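Long-range contacts in UDP-galactopyranose mutase (Deinococcus radiodurans, PDB 3HDQ), which probably interconverts UDP-galactopyranose and UDP-galactofuranose, using a bound flavin-adenine dinucleotide as cofactor: residues Ile79-Gly83 / Glu278-Glu282; Pro121-Asn125 / Asp206-Phe210; Gln288-Thr294 / Val306-Ile312; Pro333-Pro338 / Arg364-Tyr370. One frame throughout, in Å; residues are numbered along the deposited sequence. Where two conformers were deposited one is given.

Contact 1. Residues Ile79-Gly83 / Glu278-Glu282; sequences IHPYG and EFRHE
Phe279 and His281 reach from strand 274-284 to a type I beta turn running from His80 to Gly83. The strand lies at one end of the mixed sheet; the turn belongs to the FAD-binding part of the chain. One face of the Phe279 ring receives the CA of Tyr82 in a CH-pi contact, 3.8 Å from the ring centroid and 21° off its normal. Pro81 O sits over the same face, toward its rim. The CG of Phe279 is anti to its carbonyl carbon (chi1 -53°), which carries the ring across to the turn. With an alanine here, the turn backbone at Tyr82 is likely to lose its aromatic cover and a gap to open beside it. The bond to CB of Tyr82 leads away from the strand, yet CB still touches Phe279 CZ at 4.0 Å. The tyrosine hydroxyl bonds to His63, its ring meets Arg61 in a cation-pi contact, and it touches FAD. A CB on Gly83 would collide with Tyr82 O and lie tight against Phe279 CE2. His281 supplies the polar link. Its NE2 donates to Pro81 O at 3.1 Å, with the oxygen in the plane of the imidazole ring and the N-H...O angle 155°.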
# COMPACT_ATOMS: atom_id res chain seq x y z
N ILE A 79 -5.70 8.83 5.39
CA ILE A 79 -7.03 8.58 5.97
C ILE A 79 -7.20 7.15 6.48
O ILE A 79 -6.37 6.27 6.22
CB ILE A 79 -8.13 8.76 4.93
CG1 ILE A 79 -7.99 7.69 3.85
CG2 ILE A 79 -8.10 10.17 4.37
CD1 ILE A 79 -9.13 7.57 2.90
N HIS A 80 -8.28 6.93 7.21
CA HIS A 80 -8.68 5.58 7.61
C HIS A 80 -9.96 5.20 6.87
O HIS A 80 -11.05 5.69 7.20
CB HIS A 80 -8.92 5.49 9.11
CG HIS A 80 -7.79 6.04 9.94
ND1 HIS A 80 -7.86 6.16 11.31
CD2 HIS A 80 -6.57 6.51 9.58
CE1 HIS A 80 -6.73 6.68 11.76
NE2 HIS A 80 -5.93 6.90 10.73
N PRO A 81 -9.85 4.34 5.86
CA PRO A 81 -11.04 3.99 5.07
C PRO A 81 -12.21 3.47 5.91
O PRO A 81 -13.35 3.66 5.49
CB PRO A 81 -10.54 2.90 4.11
CG PRO A 81 -9.05 3.15 4.02
CD PRO A 81 -8.64 3.66 5.38
N TYR A 82 -11.95 2.84 7.06
CA TYR A 82 -13.03 2.23 7.85
C TYR A 82 -13.35 2.98 9.15
O TYR A 82 -13.72 2.36 10.16
CB TYR A 82 -12.73 0.77 8.18
CG TYR A 82 -12.32 -0.04 6.98
CD1 TYR A 82 -10.98 -0.28 6.70
CD2 TYR A 82 -13.27 -0.56 6.11
CE1 TYR A 82 -10.59 -1.00 5.59
CE2 TYR A 82 -12.90 -1.31 4.99
CZ TYR A 82 -11.55 -1.51 4.73
OH TYR A 82 -11.17 -2.24 3.63
N GLY A 83 -13.22 4.30 9.12
CA GLY A 83 -13.53 5.11 10.28
C GLY A 83 -12.31 5.40 11.13
O GLY A 83 -11.31 4.70 11.04
N GLU A 278 -21.63 2.40 6.89
CA GLU A 278 -21.30 2.93 5.58
C GLU A 278 -20.53 4.23 5.78
O GLU A 278 -20.93 5.09 6.55
CB GLU A 278 -22.55 3.17 4.75
CG GLU A 278 -22.26 3.87 3.43
CD GLU A 278 -23.51 4.41 2.77
OE1 GLU A 278 -24.62 3.97 3.14
OE2 GLU A 278 -23.38 5.29 1.89
N PHE A 279 -19.40 4.36 5.08
CA PHE A 279 -18.53 5.51 5.25
C PHE A 279 -18.62 6.42 4.05
O PHE A 279 -18.48 5.97 2.92
CB PHE A 279 -17.08 5.06 5.42
CG PHE A 279 -16.89 4.04 6.51
CD1 PHE A 279 -16.84 2.68 6.20
CD2 PHE A 279 -16.76 4.42 7.83
CE1 PHE A 279 -16.65 1.73 7.19
CE2 PHE A 279 -16.58 3.48 8.83
CZ PHE A 279 -16.52 2.13 8.51
N ARG A 280 -18.86 7.71 4.29
CA ARG A 280 -18.80 8.67 3.21
C ARG A 280 -17.63 9.63 3.40
O ARG A 280 -17.61 10.45 4.32
CB ARG A 280 -20.14 9.38 3.02
CG ARG A 280 -21.14 8.51 2.28
CD ARG A 280 -22.53 9.10 2.25
NE ARG A 280 -23.53 8.04 2.22
CZ ARG A 280 -24.84 8.25 2.17
NH1 ARG A 280 -25.32 9.49 2.13
NH2 ARG A 280 -25.67 7.22 2.16
N HIS A 281 -16.64 9.49 2.53
CA HIS A 281 -15.42 10.28 2.57
C HIS A 281 -15.53 11.56 1.74
O HIS A 281 -16.09 11.55 0.64
CB HIS A 281 -14.24 9.44 2.07
CG HIS A 281 -13.88 8.31 2.98
ND1 HIS A 281 -12.99 8.44 4.02
CD2 HIS A 281 -14.32 7.02 3.02
CE1 HIS A 281 -12.88 7.29 4.66
NE2 HIS A 281 -13.67 6.41 4.07
N GLU A 282 -15.00 12.65 2.26
CA GLU A 282 -15.00 13.92 1.53
C GLU A 282 -13.67 14.64 1.69
O GLU A 282 -13.02 14.53 2.73
CB GLU A 282 -16.14 14.84 2.01
CG GLU A 282 -17.55 14.34 1.66
CD GLU A 282 -18.66 15.20 2.26
OE1 GLU A 282 -18.39 16.39 2.56
OE2 GLU A 282 -19.80 14.69 2.43

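Contact 2. Residues Pro121-Asn125 / Asp206-Phe210; sequences PIPIN and DNRYF. With GDU (galactose-uridine-5'-diphosphate), chain K.
Pro121-Asn125 and Asp206-Phe210 run beside each other, with Pro121 nearest Asn207 and Pro123 nearest Tyr209. The peptide bond before Pro123 is cis. No direct backbone hydrogen bond joins the two; water 1 lies 2.8 Å from both Ile122 O and Asn207 O and can bridge them. Asn125 ND2 adds a direct bond to Asp206 O, 3.0 Å long, from above the carbonyl plane. Its other amide atom, OD1, caps the N of Thr128 at the start of helix 126-133. Tyr209 carries the side-chain contact. Ile122 O lies at the edge of its ring, 3.3 Å from CD1, and Pro123 CD packs against the same carbon at 3.6 Å. With CG anti to the backbone N (chi1 -156°), the ring extends past Ile122 to the substrate. There its OH donates a very short bond of 2.5 Å to GDU O1A. A phenylalanine in its place would probably keep the packing on Pro123 but leave that phosphate oxygen without this donor. Phe210 CZ approaches the galactose, 3.1 Å from GDU O4'. The arrangement forms one wall of the UDP-galactose site, Tyr209 bonding the alpha phosphate and Phe210 lying against the galactose.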
# COMPACT_ATOMS: atom_id res chain seq x y z
N PRO A 121 -18.21 18.90 25.42
CA PRO A 121 -17.38 17.72 25.67
C PRO A 121 -18.21 16.47 25.96
O PRO A 121 -19.16 16.51 26.75
CB PRO A 121 -16.58 18.11 26.92
CG PRO A 121 -16.64 19.59 26.99
CD PRO A 121 -17.95 19.98 26.39
N ILE A 122 -17.85 15.38 25.30
CA ILE A 122 -18.28 14.04 25.68
C ILE A 122 -16.97 13.26 25.78
O ILE A 122 -16.12 13.40 24.89
CB ILE A 122 -19.23 13.41 24.62
CG1 ILE A 122 -19.66 12.01 25.03
CG2 ILE A 122 -18.58 13.39 23.24
CD1 ILE A 122 -20.89 11.98 25.89
N PRO A 123 -16.76 12.50 26.86
CA PRO A 123 -17.61 12.21 28.02
C PRO A 123 -18.20 13.45 28.68
O PRO A 123 -17.57 14.51 28.69
CB PRO A 123 -16.64 11.54 29.01
CG PRO A 123 -15.55 11.03 28.21
CD PRO A 123 -15.40 11.95 27.02
N ILE A 124 -19.42 13.33 29.22
CA ILE A 124 -20.02 14.41 30.00
C ILE A 124 -19.11 14.76 31.16
O ILE A 124 -18.66 13.87 31.90
CB ILE A 124 -21.41 13.99 30.55
CG1 ILE A 124 -22.39 13.72 29.40
CG2 ILE A 124 -21.94 15.04 31.53
CD1 ILE A 124 -23.78 13.29 29.83
N ASN A 125 -18.81 16.05 31.32
CA ASN A 125 -18.02 16.51 32.46
C ASN A 125 -18.54 17.81 33.08
O ASN A 125 -19.60 18.31 32.69
CB ASN A 125 -16.53 16.64 32.10
CG ASN A 125 -16.24 17.84 31.21
OD1 ASN A 125 -17.09 18.70 30.99
ND2 ASN A 125 -15.01 17.89 30.69
N ASP A 206 -11.68 17.04 32.71
CA ASP A 206 -10.95 16.34 31.67
C ASP A 206 -11.82 16.23 30.42
O ASP A 206 -12.95 15.75 30.47
CB ASP A 206 -10.55 14.95 32.17
CG ASP A 206 -9.52 14.26 31.28
OD1 ASP A 206 -9.38 14.63 30.09
OD2 ASP A 206 -8.83 13.35 31.78
N ASN A 207 -11.29 16.69 29.29
CA ASN A 207 -12.06 16.62 28.07
C ASN A 207 -11.52 15.59 27.07
O ASN A 207 -12.02 15.51 25.95
CB ASN A 207 -12.20 18.00 27.40
CG ASN A 207 -10.87 18.53 26.88
OD1 ASN A 207 -9.81 18.04 27.25
ND2 ASN A 207 -10.93 19.55 26.02
N ARG A 208 -10.50 14.83 27.46
CA ARG A 208 -10.03 13.73 26.61
C ARG A 208 -11.09 12.64 26.53
O ARG A 208 -11.81 12.37 27.50
CB ARG A 208 -8.75 13.09 27.14
CG ARG A 208 -7.58 14.02 27.25
CD ARG A 208 -7.09 13.90 28.67
NE ARG A 208 -5.95 13.03 28.80
CZ ARG A 208 -5.68 12.35 29.90
NH1 ARG A 208 -6.49 12.42 30.94
NH2 ARG A 208 -4.60 11.58 29.96
N TYR A 209 -11.16 11.99 25.39
CA TYR A 209 -12.10 10.91 25.23
C TYR A 209 -11.60 9.69 26.00
O TYR A 209 -12.40 8.89 26.47
CB TYR A 209 -12.31 10.61 23.77
CG TYR A 209 -13.62 9.95 23.49
CD1 TYR A 209 -14.81 10.63 23.68
CD2 TYR A 209 -13.67 8.63 23.04
CE1 TYR A 209 -16.02 10.02 23.42
CE2 TYR A 209 -14.86 8.02 22.79
CZ TYR A 209 -16.04 8.71 22.98
OH TYR A 209 -17.22 8.08 22.71
N PHE A 210 -10.28 9.58 26.13
CA PHE A 210 -9.67 8.50 26.90
C PHE A 210 -8.76 9.07 27.96
O PHE A 210 -8.10 10.09 27.74
CB PHE A 210 -8.82 7.59 26.00
CG PHE A 210 -9.49 7.19 24.73
CD1 PHE A 210 -9.07 7.70 23.51
CD2 PHE A 210 -10.56 6.31 24.75
CE1 PHE A 210 -9.71 7.35 22.33
CE2 PHE A 210 -11.20 5.94 23.56
CZ PHE A 210 -10.77 6.46 22.35
N1 GDU K . -22.40 6.79 23.07
C2 GDU K . -23.24 7.71 22.98
N3 GDU K . -23.24 8.95 22.72
C4 GDU K . -22.01 9.42 22.44
C5 GDU K . -20.87 8.46 22.49
C6 GDU K . -21.12 7.18 22.80
O2 GDU K . -24.56 7.25 23.24
O4 GDU K . -21.83 10.59 22.12
C1D GDU K . -22.73 5.42 23.38
C2D GDU K . -23.25 4.52 22.24
O2D GDU K . -24.07 3.46 22.71
C3D GDU K . -21.94 4.02 21.66
C4D GDU K . -21.23 3.66 22.97
O4D GDU K . -21.62 4.67 23.90
O3D GDU K . -22.15 2.90 20.80
C5D GDU K . -19.75 3.33 22.87
O5D GDU K . -19.15 4.55 22.40
PA GDU K . -17.85 4.57 21.48
O1A GDU K . -17.32 5.96 21.46
O2A GDU K . -16.84 3.68 22.10
O3A GDU K . -18.22 4.19 19.98
PB GDU K . -17.18 3.53 18.99
O1B GDU K . -18.02 3.35 17.78
O2B GDU K . -16.65 2.19 19.35
O3B GDU K . -15.98 4.51 18.57
C1' GDU K . -14.69 4.29 17.97
C2' GDU K . -13.68 3.93 19.08
C3' GDU K . -13.87 4.98 20.19
C4' GDU K . -13.37 6.35 19.64
C5' GDU K . -14.09 6.63 18.29
C6' GDU K . -13.47 7.82 17.50
O2' GDU K . -13.85 2.57 19.53
O3' GDU K . -13.15 4.56 21.37
O4' GDU K . -11.94 6.26 19.47
O5' GDU K . -14.29 5.54 17.35
O6' GDU K . -14.20 9.05 17.67
O HOH W 1 -13.43 13.74 24.31
O HOH W 2 -14.94 15.00 27.83

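Contact 3. Residues Gln288-Thr294 / Val306-Ile312; sequences QLLPTGT and VSEFKHI. With GDU (galactose-uridine-5'-diphosphate), chain K.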
# COMPACT_ATOMS: atom_id res chain seq x y z
N GLN A 288 -8.72 23.15 7.57
CA GLN A 288 -9.38 22.58 8.73
C GLN A 288 -10.87 22.80 8.69
O GLN A 288 -11.33 23.92 8.52
CB GLN A 288 -8.82 23.19 10.00
CG GLN A 288 -9.48 22.66 11.25
CD GLN A 288 -8.67 22.97 12.49
OE1 GLN A 288 -7.45 22.79 12.50
NE2 GLN A 288 -9.33 23.45 13.53
N LEU A 289 -11.61 21.72 8.86
CA LEU A 289 -13.05 21.78 8.81
C LEU A 289 -13.64 21.76 10.22
O LEU A 289 -14.62 22.45 10.49
CB LEU A 289 -13.59 20.60 8.02
CG LEU A 289 -15.05 20.72 7.58
CD1 LEU A 289 -15.20 21.93 6.67
CD2 LEU A 289 -15.47 19.46 6.87
N LEU A 290 -13.05 20.97 11.11
CA LEU A 290 -13.64 20.75 12.42
C LEU A 290 -12.73 21.31 13.49
O LEU A 290 -11.53 21.45 13.27
CB LEU A 290 -13.84 19.25 12.69
CG LEU A 290 -14.60 18.38 11.69
CD1 LEU A 290 -14.71 16.92 12.18
CD2 LEU A 290 -15.97 18.93 11.42
N PRO A 291 -13.30 21.61 14.66
CA PRO A 291 -12.51 22.06 15.82
C PRO A 291 -11.78 20.94 16.57
O PRO A 291 -10.81 21.25 17.24
CB PRO A 291 -13.56 22.73 16.72
CG PRO A 291 -14.86 22.12 16.33
CD PRO A 291 -14.75 21.70 14.89
N THR A 292 -12.22 19.68 16.48
CA THR A 292 -11.47 18.55 17.07
C THR A 292 -11.47 17.38 16.12
O THR A 292 -12.05 17.46 15.04
CB THR A 292 -12.11 17.97 18.36
OG1 THR A 292 -13.54 17.97 18.23
CG2 THR A 292 -11.71 18.72 19.58
N GLY A 293 -10.87 16.27 16.55
CA GLY A 293 -10.82 15.05 15.76
C GLY A 293 -12.17 14.52 15.31
O GLY A 293 -12.35 14.15 14.16
N THR A 294 -13.14 14.51 16.23
CA THR A 294 -14.45 13.96 15.93
C THR A 294 -15.56 14.78 16.59
O THR A 294 -15.47 15.16 17.76
CB THR A 294 -14.56 12.50 16.43
OG1 THR A 294 -13.57 11.69 15.78
CG2 THR A 294 -15.94 11.92 16.16
N VAL A 306 -18.67 12.80 12.42
CA VAL A 306 -17.72 13.20 11.39
C VAL A 306 -16.36 13.28 12.04
O VAL A 306 -16.22 13.85 13.12
CB VAL A 306 -17.94 14.64 10.89
CG1 VAL A 306 -17.55 14.75 9.41
CG2 VAL A 306 -19.33 15.11 11.16
N SER A 307 -15.35 12.76 11.36
CA SER A 307 -13.99 12.82 11.86
C SER A 307 -13.09 13.46 10.82
O SER A 307 -13.32 13.32 9.61
CB SER A 307 -13.50 11.43 12.25
OG SER A 307 -14.32 10.89 13.27
N GLU A 308 -12.05 14.15 11.29
CA GLU A 308 -11.12 14.87 10.42
C GLU A 308 -9.71 14.37 10.68
O GLU A 308 -9.13 14.64 11.73
CB GLU A 308 -11.20 16.38 10.65
CG GLU A 308 -10.35 17.20 9.69
CD GLU A 308 -10.54 18.70 9.88
OE1 GLU A 308 -10.14 19.46 8.98
OE2 GLU A 308 -11.09 19.10 10.93
N PHE A 309 -9.17 13.65 9.71
CA PHE A 309 -7.98 12.85 9.93
C PHE A 309 -6.73 13.62 10.30
O PHE A 309 -5.90 13.10 11.05
CB PHE A 309 -7.75 11.95 8.72
CG PHE A 309 -8.79 10.89 8.59
CD1 PHE A 309 -9.69 10.90 7.54
CD2 PHE A 309 -8.90 9.90 9.57
CE1 PHE A 309 -10.66 9.92 7.44
CE2 PHE A 309 -9.88 8.93 9.48
CZ PHE A 309 -10.76 8.93 8.42
N LYS A 310 -6.58 14.85 9.81
CA LYS A 310 -5.38 15.62 10.10
C LYS A 310 -5.23 15.90 11.60
O LYS A 310 -4.11 16.01 12.10
CB LYS A 310 -5.32 16.92 9.29
CG LYS A 310 -4.95 16.72 7.82
CD LYS A 310 -5.34 17.96 6.99
CE LYS A 310 -4.41 19.14 7.24
NZ LYS A 310 -4.86 20.36 6.49
N HIS A 311 -6.34 15.99 12.32
CA HIS A 311 -6.27 16.14 13.77
C HIS A 311 -5.59 14.91 14.36
O HIS A 311 -4.83 14.99 15.32
CB HIS A 311 -7.67 16.28 14.41
CG HIS A 311 -8.33 17.60 14.17
ND1 HIS A 311 -8.08 18.71 14.96
CD2 HIS A 311 -9.27 17.98 13.27
CE1 HIS A 311 -8.83 19.72 14.54
NE2 HIS A 311 -9.55 19.30 13.51
N ILE A 312 -5.91 13.75 13.78
CA ILE A 312 -5.48 12.48 14.35
C ILE A 312 -4.07 12.09 13.90
O ILE A 312 -3.27 11.60 14.69
CB ILE A 312 -6.49 11.36 13.99
CG1 ILE A 312 -7.89 11.72 14.52
CG2 ILE A 312 -6.02 10.04 14.57
CD1 ILE A 312 -9.07 11.14 13.69
N1 GDU K . -22.40 6.79 23.07
C2 GDU K . -23.24 7.71 22.98
N3 GDU K . -23.24 8.95 22.72
C4 GDU K . -22.01 9.42 22.44
C5 GDU K . -20.87 8.46 22.49
C6 GDU K . -21.12 7.18 22.80
O2 GDU K . -24.56 7.25 23.24
O4 GDU K . -21.83 10.59 22.12
C1D GDU K . -22.73 5.42 23.38
C2D GDU K . -23.25 4.52 22.24
O2D GDU K . -24.07 3.46 22.71
C3D GDU K . -21.94 4.02 21.66
C4D GDU K . -21.23 3.66 22.97
O4D GDU K . -21.62 4.67 23.90
O3D GDU K . -22.15 2.90 20.80
C5D GDU K . -19.75 3.33 22.87
O5D GDU K . -19.15 4.55 22.40
PA GDU K . -17.85 4.57 21.48
O1A GDU K . -17.32 5.96 21.46
O2A GDU K . -16.84 3.68 22.10
O3A GDU K . -18.22 4.19 19.98
PB GDU K . -17.18 3.53 18.99
O1B GDU K . -18.02 3.35 17.78
O2B GDU K . -16.65 2.19 19.35
O3B GDU K . -15.98 4.51 18.57
C1' GDU K . -14.69 4.29 17.97
C2' GDU K . -13.68 3.93 19.08
C3' GDU K . -13.87 4.98 20.19
C4' GDU K . -13.37 6.35 19.64
C5' GDU K . -14.09 6.63 18.29
C6' GDU K . -13.47 7.82 17.50
O2' GDU K . -13.85 2.57 19.53
O3' GDU K . -13.15 4.56 21.37
O4' GDU K . -11.94 6.26 19.47
O5' GDU K . -14.29 5.54 17.35
O6' GDU K . -14.20 9.05 17.67
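The His311 ring lies under the backbone of the 288-294 loop, with the carbonyl carbon of Thr292 over the centre of one face and Gly293 N nearer the rim. Leu290 O is at the ring edge and accepts from NE2 at 2.9 Å, the donor standing above the carbonyl plane. The Gln288 side chain crosses that of His311 at about a right angle, its amide plane turned 55° from the ring. The loop packs on a strand-to-helix junction, where strand 305-308 of the mixed sheet passes into helix 309-313. Glu308 takes the second grip. Its chain is extended, with CG anti to the backbone N (chi1 -175°), and its two oxygens meet successive backbone amides. OE1 accepts from Leu289 N on its syn side and OE2 from Leu290 N above the carboxylate plane, each at 2.7 Å. Thr320 also bonds to OE1. These bonds probably hold the carboxylate in one rotation. Leu290 runs past Glu308 in the opposite direction. Glu308 N donates to Gly293 O. Thr294 and Ser307 then form an antiparallel non-hydrogen-bonded pair. Their hydroxyls, OG1 and OG, are hydrogen-bonded at 2.7 Å, and Thr294 OG1 makes a weak 3.3 Å bond to GDU O6'.

Contact 4. Residues Pro333-Pro338 / Arg364-Tyr370; sequences PYYPVP and RLATYRY. With GDU (galactose-uridine-5'-diphosphate), chain K.
Pro336 sits tightly on Tyr368. Its CB lies over the centre of the tyrosine ring, 3.5 Å from the centroid and 11° off the normal, a CH-pi contact. The proline CG rests on the backbone of Arg369. Tyr368 also reaches past Pro336 with its OH, which accepts from Val337 N at 3.1 Å in a nearly straight bond; the hydroxyl has a further partner in Pro273. Arg364 is close-fitting too. Its chain starts with CG anti to the backbone N (chi1 172°) and bends at chi3, so that NH1 donates to Tyr334 O, which lies near the guanidinium plane. The same NH1 lies over a face of Tyr335, 3.6 Å from CD2. Tyr335 and Tyr370 meet as an offset edge-to-face pair, the edge of Tyr335 toward the face of Tyr370, planes at 89°. The periphery is looser. Pro338 CG only reaches Tyr370 CD2 at 4.4 Å, Pro333 CG stands 4.3 Å from Leu365 CD1, and the exposed Arg369 side chain hardly takes part. The two tyrosine hydroxyls donate to separate oxygens of one phosphate: Tyr335 OH to GDU O1B and Tyr370 OH to GDU O2B, both at 2.8 Å. Backbone N of Arg364 bonds to FAD. The contact therefore joins the diphosphate site to the cofactor site, and the paired hydroxyls probably help stabilise the beta phosphate charge by hydrogen bonding.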
# COMPACT_ATOMS: atom_id res chain seq x y z
N PRO A 333 -19.26 -7.00 8.90
CA PRO A 333 -19.50 -6.90 10.33
C PRO A 333 -18.38 -6.10 11.00
O PRO A 333 -17.22 -6.43 10.78
CB PRO A 333 -19.46 -8.36 10.80
CG PRO A 333 -18.56 -9.06 9.81
CD PRO A 333 -18.65 -8.29 8.51
N TYR A 334 -18.73 -5.09 11.80
CA TYR A 334 -17.74 -4.29 12.53
C TYR A 334 -17.93 -4.33 14.05
O TYR A 334 -16.96 -4.17 14.79
CB TYR A 334 -17.76 -2.82 12.08
CG TYR A 334 -17.43 -2.59 10.62
CD1 TYR A 334 -18.28 -1.85 9.81
CD2 TYR A 334 -16.28 -3.11 10.04
CE1 TYR A 334 -18.00 -1.63 8.49
CE2 TYR A 334 -15.98 -2.90 8.71
CZ TYR A 334 -16.85 -2.15 7.94
OH TYR A 334 -16.58 -1.92 6.60
N TYR A 335 -19.16 -4.55 14.50
CA TYR A 335 -19.47 -4.55 15.93
C TYR A 335 -20.29 -5.77 16.32
O TYR A 335 -21.33 -6.04 15.70
CB TYR A 335 -20.34 -3.35 16.30
CG TYR A 335 -19.77 -1.96 16.04
CD1 TYR A 335 -19.85 -1.37 14.79
CD2 TYR A 335 -19.20 -1.23 17.08
CE1 TYR A 335 -19.36 -0.11 14.57
CE2 TYR A 335 -18.70 0.04 16.86
CZ TYR A 335 -18.79 0.60 15.61
OH TYR A 335 -18.29 1.85 15.39
N PRO A 336 -19.87 -6.50 17.36
CA PRO A 336 -20.84 -7.41 17.98
C PRO A 336 -21.93 -6.55 18.62
O PRO A 336 -21.70 -5.36 18.87
CB PRO A 336 -20.03 -8.10 19.09
CG PRO A 336 -18.60 -7.67 18.89
CD PRO A 336 -18.63 -6.39 18.14
N VAL A 337 -23.09 -7.15 18.90
CA VAL A 337 -24.22 -6.42 19.48
C VAL A 337 -24.55 -6.96 20.88
O VAL A 337 -25.44 -7.78 21.04
CB VAL A 337 -25.45 -6.53 18.56
CG1 VAL A 337 -26.62 -5.70 19.10
CG2 VAL A 337 -25.10 -6.11 17.14
N PRO A 338 -23.82 -6.48 21.91
CA PRO A 338 -23.97 -7.04 23.25
C PRO A 338 -25.39 -6.85 23.83
O PRO A 338 -25.80 -5.72 24.11
CB PRO A 338 -22.92 -6.28 24.07
CG PRO A 338 -21.98 -5.70 23.05
CD PRO A 338 -22.85 -5.37 21.90
N ARG A 364 -11.92 -9.42 17.66
CA ARG A 364 -13.25 -8.84 17.89
C ARG A 364 -14.38 -9.69 17.29
O ARG A 364 -15.36 -9.97 17.97
CB ARG A 364 -13.34 -7.40 17.38
CG ARG A 364 -14.75 -6.84 17.44
CD ARG A 364 -14.93 -5.47 16.75
NE ARG A 364 -14.52 -4.37 17.61
CZ ARG A 364 -15.05 -3.15 17.58
NH1 ARG A 364 -16.03 -2.85 16.75
NH2 ARG A 364 -14.59 -2.22 18.40
N LEU A 365 -14.24 -10.09 16.03
CA LEU A 365 -15.32 -10.78 15.31
C LEU A 365 -15.45 -12.25 15.69
O LEU A 365 -16.55 -12.77 15.85
CB LEU A 365 -15.10 -10.69 13.80
CG LEU A 365 -14.99 -9.26 13.29
CD1 LEU A 365 -14.80 -9.26 11.79
CD2 LEU A 365 -16.23 -8.49 13.71
N ALA A 366 -14.30 -12.90 15.83
CA ALA A 366 -14.24 -14.33 16.05
C ALA A 366 -14.65 -14.74 17.46
O ALA A 366 -15.13 -15.86 17.68
CB ALA A 366 -12.82 -14.82 15.72
N THR A 367 -14.45 -13.84 18.43
CA THR A 367 -14.83 -14.13 19.81
C THR A 367 -15.97 -13.23 20.27
O THR A 367 -16.32 -13.22 21.45
CB THR A 367 -13.64 -14.05 20.80
OG1 THR A 367 -13.18 -12.69 20.93
CG2 THR A 367 -12.50 -14.93 20.33
N TYR A 368 -16.54 -12.48 19.33
CA TYR A 368 -17.73 -11.67 19.61
C TYR A 368 -17.53 -10.76 20.82
O TYR A 368 -18.36 -10.72 21.74
CB TYR A 368 -18.96 -12.57 19.79
CG TYR A 368 -20.28 -11.92 19.42
CD1 TYR A 368 -20.54 -11.54 18.12
CD2 TYR A 368 -21.27 -11.71 20.38
CE1 TYR A 368 -21.74 -10.95 17.77
CE2 TYR A 368 -22.47 -11.12 20.04
CZ TYR A 368 -22.70 -10.74 18.73
OH TYR A 368 -23.89 -10.15 18.37
N ARG A 369 -16.42 -10.04 20.82
CA ARG A 369 -16.09 -9.15 21.92
C ARG A 369 -15.90 -7.71 21.41
O ARG A 369 -15.22 -7.49 20.41
CB ARG A 369 -14.84 -9.66 22.65
CG ARG A 369 -15.13 -10.95 23.41
CD ARG A 369 -13.92 -11.43 24.17
NE ARG A 369 -14.06 -12.81 24.65
CZ ARG A 369 -13.09 -13.48 25.25
NH1 ARG A 369 -11.91 -12.90 25.45
NH2 ARG A 369 -13.28 -14.73 25.65
N TYR A 370 -16.54 -6.76 22.09
CA TYR A 370 -16.46 -5.34 21.70
C TYR A 370 -15.10 -4.76 22.13
O TYR A 370 -15.03 -3.96 23.06
CB TYR A 370 -17.64 -4.56 22.33
CG TYR A 370 -17.94 -3.16 21.78
CD1 TYR A 370 -17.01 -2.46 21.01
CD2 TYR A 370 -19.15 -2.53 22.06
CE1 TYR A 370 -17.28 -1.18 20.53
CE2 TYR A 370 -19.43 -1.24 21.59
CZ TYR A 370 -18.49 -0.57 20.82
OH TYR A 370 -18.76 0.69 20.34
N1 GDU K . -22.40 6.79 23.07
C2 GDU K . -23.24 7.71 22.98
N3 GDU K . -23.24 8.95 22.72
C4 GDU K . -22.01 9.42 22.44
C5 GDU K . -20.87 8.46 22.49
C6 GDU K . -21.12 7.18 22.80
O2 GDU K . -24.56 7.25 23.24
O4 GDU K . -21.83 10.59 22.12
C1D GDU K . -22.73 5.42 23.38
C2D GDU K . -23.25 4.52 22.24
O2D GDU K . -24.07 3.46 22.71
C3D GDU K . -21.94 4.02 21.66
C4D GDU K . -21.23 3.66 22.97
O4D GDU K . -21.62 4.67 23.90
O3D GDU K . -22.15 2.90 20.80
C5D GDU K . -19.75 3.33 22.87
O5D GDU K . -19.15 4.55 22.40
PA GDU K . -17.85 4.57 21.48
O1A GDU K . -17.32 5.96 21.46
O2A GDU K . -16.84 3.68 22.10
O3A GDU K . -18.22 4.19 19.98
PB GDU K . -17.18 3.53 18.99
O1B GDU K . -18.02 3.35 17.78
O2B GDU K . -16.65 2.19 19.35
O3B GDU K . -15.98 4.51 18.57
C1' GDU K . -14.69 4.29 17.97
C2' GDU K . -13.68 3.93 19.08
C3' GDU K . -13.87 4.98 20.19
C4' GDU K . -13.37 6.35 19.64
C5' GDU K . -14.09 6.63 18.29
C6' GDU K . -13.47 7.82 17.50
O2' GDU K . -13.85 2.57 19.53
O3' GDU K . -13.15 4.56 21.37
O4' GDU K . -11.94 6.26 19.47
O5' GDU K . -14.29 5.54 17.35
O6' GDU K . -14.20 9.05 17.67

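How the contacts relate
From the N terminus, residues 79-83 come first and meet strand 274-284 much later, so contact 1 closes the longest loop. Contact 2, joining 121-125 to 206-210, opens and closes within that span. Contacts 3 and 4 follow in series, each closing a short loop; none of the four cross. All reach the mixed sheet: contact 2 at edge strand 118-122, contact 1 at edge strand 274-284, contact 3 at strand 305-308, and contact 4 at strand 320-336. Contact 1 touches contact 3 through Phe309 and contact 4 through Tyr334. Contacts 2, 3 and 4 do not touch one another but all meet the same GDU molecule.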